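PDB 7A9X: protein RMD9, mitochondrial, which binds a dodecameric sequence element in the 3'-UTRs of yeast mitochondrial mRNAs and takes part in their processing or stability. Local coordinates for residues 403-408 and 439-444; 410-415 and 446-451. One frame throughout, in Å; residues are numbered along the deposited sequence.

Interaction 1 (403-408 and 439-444); sequences FFNVML and YRILLK. With nucleotides of chain B.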
ATOM      1  N   PHE A 403      11.248  -5.591 -10.214  1.00 71.90           N
ATOM      2  CA  PHE A 403      11.623  -4.712 -11.318  1.00 65.57           C
ATOM      3  C   PHE A 403      11.213  -5.310 -12.660  1.00 68.21           C
ATOM      4  O   PHE A 403      10.574  -4.642 -13.480  1.00 67.72           O
ATOM      5  CB  PHE A 403      13.129  -4.443 -11.283  1.00 62.14           C
ATOM      6  CG  PHE A 403      13.635  -3.646 -12.457  1.00 65.34           C
ATOM      7  CD1 PHE A 403      13.482  -2.268 -12.495  1.00 64.79           C
ATOM      8  CD2 PHE A 403      14.275  -4.274 -13.517  1.00 64.87           C
ATOM      9  CE1 PHE A 403      13.948  -1.532 -13.570  1.00 62.43           C
ATOM     10  CE2 PHE A 403      14.745  -3.544 -14.594  1.00 63.64           C
ATOM     11  CZ  PHE A 403      14.582  -2.172 -14.622  1.00 63.31           C
ATOM     12  N   PHE A 404      11.566  -6.574 -12.897  1.00 66.79           N
ATOM     13  CA  PHE A 404      11.180  -7.236 -14.136  1.00 68.99           C
ATOM     14  C   PHE A 404       9.738  -7.731 -14.114  1.00 73.82           C
ATOM     15  O   PHE A 404       9.124  -7.849 -15.180  1.00 75.95           O
ATOM     16  CB  PHE A 404      12.131  -8.399 -14.432  1.00 68.84           C
ATOM     17  CG  PHE A 404      13.406  -7.982 -15.118  1.00 72.90           C
ATOM     18  CD1 PHE A 404      13.369  -7.388 -16.374  1.00 76.94           C
ATOM     19  CD2 PHE A 404      14.638  -8.195 -14.519  1.00 72.19           C
ATOM     20  CE1 PHE A 404      14.538  -7.006 -17.016  1.00 77.84           C
ATOM     21  CE2 PHE A 404      15.813  -7.817 -15.155  1.00 75.98           C
ATOM     22  CZ  PHE A 404      15.761  -7.221 -16.406  1.00 77.57           C
ATOM     23  N   ASN A 405       9.183  -8.013 -12.931  1.00 70.38           N
ATOM     24  CA  ASN A 405       7.786  -8.430 -12.853  1.00 66.92           C
ATOM     25  C   ASN A 405       6.848  -7.314 -13.300  1.00 65.11           C
ATOM     26  O   ASN A 405       5.923  -7.552 -14.088  1.00 61.94           O
ATOM     27  CB  ASN A 405       7.443  -8.880 -11.429  1.00 65.03           C
ATOM     28  CG  ASN A 405       8.179 -10.148 -11.021  1.00 72.00           C
ATOM     29  OD1 ASN A 405       8.658 -10.904 -11.867  1.00 73.85           O
ATOM     30  ND2 ASN A 405       8.266 -10.386  -9.717  1.00 69.86           N
ATOM     31  N   VAL A 406       7.071  -6.091 -12.809  1.00 63.12           N
ATOM     32  CA  VAL A 406       6.257  -4.953 -13.234  1.00 63.87           C
ATOM     33  C   VAL A 406       6.428  -4.706 -14.727  1.00 60.74           C
ATOM     34  O   VAL A 406       5.448  -4.499 -15.454  1.00 58.40           O
ATOM     35  CB  VAL A 406       6.618  -3.699 -12.417  1.00 69.21           C
ATOM     36  CG1 VAL A 406       5.850  -2.497 -12.933  1.00 77.33           C
ATOM     37  CG2 VAL A 406       6.335  -3.922 -10.945  1.00 76.84           C
ATOM     38  N   MET A 407       7.674  -4.724 -15.204  1.00 63.15           N
ATOM     39  CA  MET A 407       7.938  -4.514 -16.624  1.00 68.97           C
ATOM     40  C   MET A 407       7.190  -5.527 -17.481  1.00 69.42           C
ATOM     41  O   MET A 407       6.528  -5.157 -18.457  1.00 66.99           O
ATOM     42  CB  MET A 407       9.443  -4.593 -16.886  1.00 66.94           C
ATOM     43  CG  MET A 407       9.865  -4.196 -18.290  1.00 67.44           C
ATOM     44  SD  MET A 407      11.597  -4.571 -18.621  1.00 67.68           S
ATOM     45  CE  MET A 407      12.408  -3.729 -17.267  1.00 68.13           C
ATOM     46  N   LEU A 408       7.274  -6.812 -17.122  1.00 68.29           N
ATOM     47  CA  LEU A 408       6.616  -7.853 -17.906  1.00 68.19           C
ATOM     48  C   LEU A 408       5.099  -7.722 -17.849  1.00 67.55           C
ATOM     49  O   LEU A 408       4.419  -7.906 -18.866  1.00 70.21           O
ATOM     50  CB  LEU A 408       7.053  -9.231 -17.412  1.00 69.76           C
ATOM     51  CG  LEU A 408       6.431 -10.432 -18.124  1.00 72.50           C
ATOM     52  CD1 LEU A 408       6.738 -10.391 -19.613  1.00 69.65           C
ATOM     53  CD2 LEU A 408       6.925 -11.728 -17.511  1.00 69.96           C
ATOM     54  N   TYR A 439       6.678 -16.484 -12.179  1.00 78.21           N
ATOM     55  CA  TYR A 439       6.087 -17.631 -12.858  1.00 81.27           C
ATOM     56  C   TYR A 439       4.592 -17.438 -13.076  1.00 81.53           C
ATOM     57  O   TYR A 439       4.050 -17.911 -14.082  1.00 87.34           O
ATOM     58  CB  TYR A 439       6.365 -18.907 -12.062  1.00 82.75           C
ATOM     59  CG  TYR A 439       7.842 -19.195 -11.877  1.00 89.98           C
ATOM     60  CD1 TYR A 439       8.550 -18.641 -10.817  1.00 91.72           C
ATOM     61  CD2 TYR A 439       8.527 -20.017 -12.763  1.00 94.17           C
ATOM     62  CE1 TYR A 439       9.901 -18.896 -10.644  1.00 91.79           C
ATOM     63  CE2 TYR A 439       9.879 -20.280 -12.597  1.00 96.95           C
ATOM     64  CZ  TYR A 439      10.560 -19.717 -11.535  1.00 97.07           C
ATOM     65  OH  TYR A 439      11.901 -19.973 -11.362  1.00103.39           O
ATOM     66  N   ARG A 440       3.914 -16.742 -12.161  1.00 79.37           N
ATOM     67  CA  ARG A 440       2.514 -16.400 -12.389  1.00 76.76           C
ATOM     68  C   ARG A 440       2.365 -15.452 -13.572  1.00 75.85           C
ATOM     69  O   ARG A 440       1.494 -15.648 -14.425  1.00 79.40           O
ATOM     70  CB  ARG A 440       1.908 -15.780 -11.129  1.00 73.79           C
ATOM     71  CG  ARG A 440       1.573 -16.781 -10.040  1.00 71.25           C
ATOM     72  CD  ARG A 440       1.131 -16.088  -8.765  1.00 68.19           C
ATOM     73  NE  ARG A 440       0.740 -17.048  -7.738  1.00 74.66           N
ATOM     74  CZ  ARG A 440       0.460 -16.725  -6.479  1.00 69.59           C
ATOM     75  NH1 ARG A 440       0.532 -15.459  -6.084  1.00 67.55           N
ATOM     76  NH2 ARG A 440       0.112 -17.669  -5.616  1.00 71.53           N
ATOM     77  N   ILE A 441       3.212 -14.422 -13.641  1.00 66.67           N
ATOM     78  CA  ILE A 441       3.100 -13.436 -14.712  1.00 73.31           C
ATOM     79  C   ILE A 441       3.499 -14.045 -16.049  1.00 74.93           C
ATOM     80  O   ILE A 441       2.887 -13.756 -17.084  1.00 70.99           O
ATOM     81  CB  ILE A 441       3.948 -12.194 -14.380  1.00 67.93           C
ATOM     82  CG1 ILE A 441       3.466 -11.560 -13.073  1.00 62.43           C
ATOM     83  CG2 ILE A 441       3.880 -11.186 -15.515  1.00 63.15           C
ATOM     84  CD1 ILE A 441       4.422 -10.543 -12.507  1.00 61.25           C
ATOM     85  N   LEU A 442       4.529 -14.898 -16.051  1.00 75.14           N
ATOM     86  CA  LEU A 442       4.949 -15.548 -17.289  1.00 82.19           C
ATOM     87  C   LEU A 442       3.826 -16.394 -17.877  1.00 89.58           C
ATOM     88  O   LEU A 442       3.649 -16.441 -19.100  1.00 97.30           O
ATOM     89  CB  LEU A 442       6.195 -16.397 -17.038  1.00 83.46           C
ATOM     90  CG  LEU A 442       7.514 -15.633 -16.903  1.00 84.91           C
ATOM     91  CD1 LEU A 442       8.596 -16.523 -16.316  1.00 89.20           C
ATOM     92  CD2 LEU A 442       7.952 -15.094 -18.254  1.00 84.80           C
ATOM     93  N   LEU A 443       3.051 -17.064 -17.023  1.00 85.42           N
ATOM     94  CA  LEU A 443       1.872 -17.774 -17.511  1.00 81.03           C
ATOM     95  C   LEU A 443       0.805 -16.797 -17.987  1.00 77.52           C
ATOM     96  O   LEU A 443       0.219 -16.985 -19.060  1.00 75.20           O
ATOM     97  CB  LEU A 443       1.313 -18.686 -16.420  1.00 80.04           C
ATOM     98  CG  LEU A 443       0.018 -19.429 -16.763  1.00 80.05           C
ATOM     99  CD1 LEU A 443       0.211 -20.323 -17.979  1.00 82.01           C
ATOM    100  CD2 LEU A 443      -0.475 -20.239 -15.573  1.00 84.64           C
ATOM    101  N   LYS A 444       0.543 -15.746 -17.204  1.00 74.43           N
ATOM    102  CA  LYS A 444      -0.458 -14.756 -17.585  1.00 74.34           C
ATOM    103  C   LYS A 444      -0.118 -14.093 -18.913  1.00 74.41           C
ATOM    104  O   LYS A 444      -1.020 -13.760 -19.691  1.00 73.48           O
ATOM    105  CB  LYS A 444      -0.586 -13.700 -16.484  1.00 66.63           C
ATOM    106  CG  LYS A 444      -1.694 -12.676 -16.699  1.00 65.93           C
ATOM    107  CD  LYS A 444      -1.573 -11.524 -15.707  1.00 70.77           C
ATOM    108  CE  LYS A 444      -2.846 -10.694 -15.643  1.00 75.31           C
ATOM    109  NZ  LYS A 444      -3.286 -10.196 -16.973  1.00 89.99           N
TER
ATOM    110  P     U B  10       0.708  -3.796  -6.462  1.00 68.94           P
ATOM    111  OP1   U B  10      -0.399  -3.232  -7.276  1.00 62.26           O
ATOM    112  OP2   U B  10       0.397  -4.777  -5.390  1.00 66.41           O
ATOM    113  O5'   U B  10       1.757  -4.462  -7.462  1.00 61.04           O
ATOM    114  C5'   U B  10       2.068  -3.863  -8.713  1.00 60.78           C
ATOM    115  C4'   U B  10       2.952  -4.764  -9.537  1.00 60.64           C
ATOM    116  O4'   U B  10       4.154  -5.061  -8.786  1.00 60.63           O
ATOM    117  C3'   U B  10       2.363  -6.126  -9.879  1.00 63.51           C
ATOM    118  O3'   U B  10       1.570  -6.088 -11.054  1.00 62.27           O
ATOM    119  C2'   U B  10       3.591  -7.021 -10.016  1.00 62.87           C
ATOM    120  O2'   U B  10       4.143  -6.930 -11.320  1.00 65.73           O
ATOM    121  C1'   U B  10       4.567  -6.388  -9.021  1.00 65.04           C
ATOM    122  N1    U B  10       4.617  -7.102  -7.724  1.00 71.78           N
ATOM    123  C2    U B  10       5.643  -8.008  -7.532  1.00 72.24           C
ATOM    124  O2    U B  10       6.486  -8.241  -8.380  1.00 74.70           O
ATOM    125  N3    U B  10       5.644  -8.630  -6.308  1.00 72.63           N
ATOM    126  C4    U B  10       4.744  -8.437  -5.280  1.00 72.53           C
ATOM    127  O4    U B  10       4.878  -9.075  -4.235  1.00 67.09           O
ATOM    128  C5    U B  10       3.714  -7.483  -5.555  1.00 70.67           C
ATOM    129  C6    U B  10       3.689  -6.861  -6.737  1.00 68.23           C
ATOM    130  P     U B  11      -0.006  -6.393 -10.989  1.00 68.38           P
ATOM    131  OP1   U B  11      -0.617  -5.958 -12.273  1.00 64.04           O
ATOM    132  OP2   U B  11      -0.528  -5.839  -9.713  1.00 63.43           O
ATOM    133  O5'   U B  11      -0.088  -7.983 -10.908  1.00 64.26           O
ATOM    134  C5'   U B  11       0.300  -8.793 -12.005  1.00 64.61           C
ATOM    135  C4'   U B  11       0.296 -10.255 -11.639  1.00 66.48           C
ATOM    136  O4'   U B  11       1.354 -10.527 -10.682  1.00 69.78           O
ATOM    137  C3'   U B  11      -0.959 -10.768 -10.950  1.00 66.79           C
ATOM    138  O3'   U B  11      -2.019 -11.035 -11.850  1.00 71.97           O
ATOM    139  C2'   U B  11      -0.450 -12.000 -10.216  1.00 66.50           C
ATOM    140  O2'   U B  11      -0.290 -13.091 -11.110  1.00 71.05           O
ATOM    141  C1'   U B  11       0.939 -11.532  -9.780  1.00 69.34           C
ATOM    142  N1    U B  11       0.926 -10.959  -8.416  1.00 69.68           N
ATOM    143  C2    U B  11       0.849 -11.830  -7.343  1.00 73.77           C
ATOM    144  O2    U B  11       0.792 -13.042  -7.467  1.00 71.88           O
ATOM    145  N3    U B  11       0.847 -11.224  -6.111  1.00 75.04           N
ATOM    146  C4    U B  11       0.909  -9.869  -5.853  1.00 72.83           C
ATOM    147  O4    U B  11       0.893  -9.471  -4.688  1.00 72.06           O
ATOM    148  C5    U B  11       0.985  -9.038  -7.015  1.00 63.37           C
ATOM    149  C6    U B  11       0.991  -9.600  -8.226  1.00 63.79           C
TER

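Interaction 2 (410-415 and 446-451); sequences RASIWH and LGSIDN. With nucleotides of chain B.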
ATOM      1  N   ARG A 410       3.148  -4.977 -17.363  1.00 66.02           N
ATOM      2  CA  ARG A 410       2.689  -3.851 -18.164  1.00 63.47           C
ATOM      3  C   ARG A 410       3.014  -4.008 -19.645  1.00 71.20           C
ATOM      4  O   ARG A 410       2.360  -3.370 -20.476  1.00 60.28           O
ATOM      5  CB  ARG A 410       3.298  -2.555 -17.627  1.00 65.82           C
ATOM      6  CG  ARG A 410       3.031  -2.310 -16.148  1.00 67.84           C
ATOM      7  CD  ARG A 410       1.556  -2.032 -15.880  1.00 64.48           C
ATOM      8  NE  ARG A 410       1.296  -1.768 -14.467  1.00 66.55           N
ATOM      9  CZ  ARG A 410       0.697  -2.623 -13.642  1.00 71.24           C
ATOM     10  NH1 ARG A 410       0.505  -2.298 -12.371  1.00 68.43           N
ATOM     11  NH2 ARG A 410       0.281  -3.800 -14.089  1.00 69.93           N
ATOM     12  N   ALA A 411       3.995  -4.846 -19.999  1.00 75.09           N
ATOM     13  CA  ALA A 411       4.355  -5.021 -21.402  1.00 73.24           C
ATOM     14  C   ALA A 411       3.316  -5.809 -22.190  1.00 73.10           C
ATOM     15  O   ALA A 411       3.471  -5.954 -23.407  1.00 76.77           O
ATOM     16  CB  ALA A 411       5.715  -5.711 -21.519  1.00 71.19           C
ATOM     17  N   SER A 412       2.268  -6.315 -21.536  1.00 73.59           N
ATOM     18  CA  SER A 412       1.218  -7.042 -22.240  1.00 68.97           C
ATOM     19  C   SER A 412       0.499  -6.175 -23.264  1.00 71.46           C
ATOM     20  O   SER A 412      -0.136  -6.712 -24.177  1.00 72.72           O
ATOM     21  CB  SER A 412       0.211  -7.602 -21.236  1.00 65.59           C
ATOM     22  OG  SER A 412      -0.329  -6.568 -20.430  1.00 62.12           O
ATOM     23  N   ILE A 413       0.577  -4.849 -23.123  1.00 67.37           N
ATOM     24  CA  ILE A 413      -0.036  -3.948 -24.093  1.00 78.54           C
ATOM     25  C   ILE A 413       0.608  -4.108 -25.465  1.00 76.85           C
ATOM     26  O   ILE A 413      -0.053  -3.932 -26.496  1.00 79.85           O
ATOM     27  CB  ILE A 413       0.050  -2.494 -23.580  1.00 92.83           C
ATOM     28  CG1 ILE A 413      -1.006  -2.241 -22.502  1.00106.44           C
ATOM     29  CG2 ILE A 413      -0.109  -1.496 -24.710  1.00101.45           C
ATOM     30  CD1 ILE A 413      -1.183  -0.773 -22.157  1.00115.84           C
ATOM     31  N   TRP A 414       1.894  -4.464 -25.506  1.00 73.82           N
ATOM     32  CA  TRP A 414       2.567  -4.626 -26.790  1.00 76.69           C
ATOM     33  C   TRP A 414       2.091  -5.869 -27.531  1.00 77.93           C
ATOM     34  O   TRP A 414       2.124  -5.896 -28.767  1.00 74.07           O
ATOM     35  CB  TRP A 414       4.081  -4.668 -26.586  1.00 76.43           C
ATOM     36  CG  TRP A 414       4.667  -3.319 -26.326  1.00 73.22           C
ATOM     37  CD1 TRP A 414       4.037  -2.116 -26.462  1.00 69.32           C
ATOM     38  CD2 TRP A 414       5.996  -3.028 -25.877  1.00 74.16           C
ATOM     39  NE1 TRP A 414       4.891  -1.093 -26.131  1.00 68.73           N
ATOM     40  CE2 TRP A 414       6.101  -1.626 -25.768  1.00 73.70           C
ATOM     41  CE3 TRP A 414       7.107  -3.814 -25.559  1.00 70.06           C
ATOM     42  CZ2 TRP A 414       7.273  -0.994 -25.352  1.00 70.31           C
ATOM     43  CZ3 TRP A 414       8.270  -3.186 -25.147  1.00 69.90           C
ATOM     44  CH2 TRP A 414       8.343  -1.789 -25.047  1.00 72.68           C
ATOM     45  N   HIS A 415       1.644  -6.895 -26.803  1.00 79.17           N
ATOM     46  CA  HIS A 415       1.128  -8.130 -27.400  1.00 79.72           C
ATOM     47  C   HIS A 415       2.161  -8.780 -28.322  1.00 84.76           C
ATOM     48  O   HIS A 415       1.865  -9.144 -29.461  1.00 92.01           O
ATOM     49  CB  HIS A 415      -0.181  -7.876 -28.157  1.00 76.34           C
ATOM     50  CG  HIS A 415      -1.299  -7.376 -27.296  1.00 77.50           C
ATOM     51  ND1 HIS A 415      -1.898  -8.153 -26.325  1.00 80.46           N
ATOM     52  CD2 HIS A 415      -1.942  -6.185 -27.274  1.00 73.79           C
ATOM     53  CE1 HIS A 415      -2.853  -7.457 -25.735  1.00 77.67           C
ATOM     54  NE2 HIS A 415      -2.902  -6.260 -26.292  1.00 76.58           N
ATOM     55  N   LEU A 446       0.967 -15.226 -21.618  1.00 76.06           N
ATOM     56  CA  LEU A 446       0.564 -15.968 -22.804  1.00 82.42           C
ATOM     57  C   LEU A 446      -0.830 -15.584 -23.283  1.00 82.18           C
ATOM     58  O   LEU A 446      -1.145 -15.791 -24.459  1.00 83.74           O
ATOM     59  CB  LEU A 446       0.636 -17.469 -22.527  1.00 88.80           C
ATOM     60  CG  LEU A 446       2.025 -17.998 -22.155  1.00 91.02           C
ATOM     61  CD1 LEU A 446       1.991 -19.503 -21.954  1.00 96.95           C
ATOM     62  CD2 LEU A 446       3.048 -17.618 -23.215  1.00 89.22           C
ATOM     63  N   GLY A 447      -1.664 -15.032 -22.408  1.00 75.10           N
ATOM     64  CA  GLY A 447      -2.975 -14.555 -22.788  1.00 73.51           C
ATOM     65  C   GLY A 447      -3.000 -13.269 -23.586  1.00 80.06           C
ATOM     66  O   GLY A 447      -4.069 -12.862 -24.047  1.00 79.20           O
ATOM     67  N   SER A 448      -1.854 -12.609 -23.766  1.00 75.16           N
ATOM     68  CA  SER A 448      -1.775 -11.382 -24.543  1.00 75.62           C
ATOM     69  C   SER A 448      -1.142 -11.567 -25.914  1.00 84.68           C
ATOM     70  O   SER A 448      -1.058 -10.594 -26.670  1.00 76.47           O
ATOM     71  CB  SER A 448      -0.987 -10.311 -23.772  1.00 72.80           C
ATOM     72  OG  SER A 448      -1.678  -9.912 -22.596  1.00 76.22           O
ATOM     73  N   ILE A 449      -0.694 -12.773 -26.252  1.00 87.97           N
ATOM     74  CA  ILE A 449      -0.082 -13.036 -27.546  1.00 87.76           C
ATOM     75  C   ILE A 449      -0.821 -14.185 -28.213  1.00 90.44           C
ATOM     76  O   ILE A 449      -1.432 -15.031 -27.552  1.00 98.18           O
ATOM     77  CB  ILE A 449       1.423 -13.362 -27.425  1.00 84.47           C
ATOM     78  CG1 ILE A 449       1.629 -14.614 -26.566  1.00 80.84           C
ATOM     79  CG2 ILE A 449       2.187 -12.168 -26.867  1.00 75.36           C
ATOM     80  CD1 ILE A 449       3.060 -15.107 -26.538  1.00 79.69           C
ATOM     81  N   ASP A 450      -0.767 -14.203 -29.542  1.00 91.45           N
ATOM     82  CA  ASP A 450      -1.312 -15.314 -30.305  1.00 90.59           C
ATOM     83  C   ASP A 450      -0.260 -16.349 -30.671  1.00 89.19           C
ATOM     84  O   ASP A 450      -0.607 -17.515 -30.888  1.00 89.95           O
ATOM     85  CB  ASP A 450      -1.987 -14.799 -31.582  1.00 94.33           C
ATOM     86  CG  ASP A 450      -3.110 -13.829 -31.290  1.00 99.53           C
ATOM     87  OD1 ASP A 450      -3.399 -13.605 -30.096  1.00100.61           O
ATOM     88  OD2 ASP A 450      -3.701 -13.290 -32.249  1.00101.20           O
ATOM     89  N   ASN A 451       1.013 -15.952 -30.716  1.00 93.45           N
ATOM     90  CA  ASN A 451       2.106 -16.836 -31.117  1.00102.37           C
ATOM     91  C   ASN A 451       2.512 -17.722 -29.936  1.00102.29           C
ATOM     92  O   ASN A 451       3.569 -17.565 -29.319  1.00102.01           O
ATOM     93  CB  ASN A 451       3.276 -16.017 -31.642  1.00110.80           C
ATOM     94  CG  ASN A 451       4.392 -16.878 -32.190  1.00124.47           C
ATOM     95  OD1 ASN A 451       4.182 -18.040 -32.537  1.00134.50           O
ATOM     96  ND2 ASN A 451       5.589 -16.311 -32.272  1.00126.49           N
TER
ATOM     97  P     U B  11      -0.006  -6.393 -10.989  1.00 68.38           P
ATOM     98  OP1   U B  11      -0.617  -5.958 -12.273  1.00 64.04           O
ATOM     99  OP2   U B  11      -0.528  -5.839  -9.713  1.00 63.43           O
ATOM    100  O5'   U B  11      -0.088  -7.983 -10.908  1.00 64.26           O
ATOM    101  C5'   U B  11       0.300  -8.793 -12.005  1.00 64.61           C
ATOM    102  C4'   U B  11       0.296 -10.255 -11.639  1.00 66.48           C
ATOM    103  O4'   U B  11       1.354 -10.527 -10.682  1.00 69.78           O
ATOM    104  C3'   U B  11      -0.959 -10.768 -10.950  1.00 66.79           C
ATOM    105  O3'   U B  11      -2.019 -11.035 -11.850  1.00 71.97           O
ATOM    106  C2'   U B  11      -0.450 -12.000 -10.216  1.00 66.50           C
ATOM    107  O2'   U B  11      -0.290 -13.091 -11.110  1.00 71.05           O
ATOM    108  C1'   U B  11       0.939 -11.532  -9.780  1.00 69.34           C
ATOM    109  N1    U B  11       0.926 -10.959  -8.416  1.00 69.68           N
ATOM    110  C2    U B  11       0.849 -11.830  -7.343  1.00 73.77           C
ATOM    111  O2    U B  11       0.792 -13.042  -7.467  1.00 71.88           O
ATOM    112  N3    U B  11       0.847 -11.224  -6.111  1.00 75.04           N
ATOM    113  C4    U B  11       0.909  -9.869  -5.853  1.00 72.83           C
ATOM    114  O4    U B  11       0.893  -9.471  -4.688  1.00 72.06           O
ATOM    115  C5    U B  11       0.985  -9.038  -7.015  1.00 63.37           C
ATOM    116  C6    U B  11       0.991  -9.600  -8.226  1.00 63.79           C
TER

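Interaction 1 (403-408 and 439-444)
Asn405 touches Ile441 through the foot of its side chain, while its flat carboxamide turns to the RNA: Asn405 CB lies 3.6 Å from Ile441 CD1, and ND2 gives a hydrogen bond to O2 of U10 of chain B (3.1 Å, 156°). The amide is held at both ends, since ND2 also binds Glu401 and OD1 meets the Tyr427 hydroxyl, so its rotation is fixed. Arg440 NH1 gives a hydrogen bond of 2.8 Å to O2 of U11 of chain B, which lies at the guanidinium edge, near its plane. The arginine chain, extended from CG to NE, carries it to that base, and salt bridges to Asp134 and Asp480 hold the charge in position.

Branched Ile441 suits its place because its two arms part. Ile441 CG1, beside the backbone N (chi1 -60°), runs against the sugar, 3.4 Å from O4' of U11 of chain B; Ile441 CG2 turns to Leu408 CD2, 3.7 Å away. Leu408 CD2 also meets Leu442 CD2 at 3.6 Å, the two side chains crossing at about a right angle.

Asn405 is the fifth residue of what is probably the seventh PPR repeat, and its grip on a uracil is consistent with pyrimidine reading in this family. The helices run nearly parallel, 17° apart with axes 10.0 Å distant; helix 417-429 backs Phe404 and Leu442, and helix 454-470 also packs on Leu442.

Interaction 2 (410-415 and 446-451)
His415 reaches across to Ser448, and its CB, CG and ND1 in turn come near the same carbonyl oxygen. His415 CB lies 3.2 Å from Ser448 O and CG is almost as near. At ND1 of His415 the approach becomes a hydrogen bond to Ser448 O, 2.6 Å long with an angle of 147° at the hydrogen. The acceptor offers a lone pair in its carbonyl plane and sits close to the plane of the imidazole, at the ring edge. His415 ND1 also brushes Ser448 CB at 3.5 Å, and CE1 continues past the same residue. One ring face carries Ser412 O, 3.1 Å above its centre; this oxygen is badly angled for a bond to ND1. Histidine fits because its ring can donate from the edge to a carbonyl of the neighbouring loop.

Small serines let the two loops come close: Ser412 CB stands 3.3 Å from Ser448 OG, while Ser412 OG turns back to Thr409 O. Ile449 adds CG2 against the backbone carbon of His415.

Arg410 looks instead to the RNA. With its chain bent at chi2 (-68°), NH2 of Arg410 gives a hydrogen bond of 3.0 Å to OP1 of U11 of chain B, which lies in the guanidinium plane at its edge, and NE is held by Thr369. A leucine here would probably leave that phosphate oxygen without its charged donor and Thr369 without its partner.

Both segments lie in the connections between two helices, in what are probably successive PPR repeats. The first links helix 401-410 to helix 417-429, with Trp414 packed against helix 357-374; the second links helix 436-445 to helix 454-470, and its Ile449 lies on Arg417 and Ile420 of helix 417-429.

How the interactions relate
Interactions 1 and 2 probably join the same two consecutive repeats at successive levels, their centres 11 Å apart: helix 401-410 beside helix 436-445 in the first, and the connections that follow these helices in the second. Interaction 1 is buried, and carbon-to-carbon packing, including the CB of Asn405, makes its protein-protein part without a single hydrogen bond across. Interaction 2, farther from the centre of the chain and partly exposed, relies on a side-chain to backbone hydrogen bond and close serines. The RNA runs past both. At 403-408 and 439-444 polar side chains reach the O2 of uracils, a contact that could favour pyrimidines, whereas 410-415 meets a backbone phosphate, a contact blind to sequence.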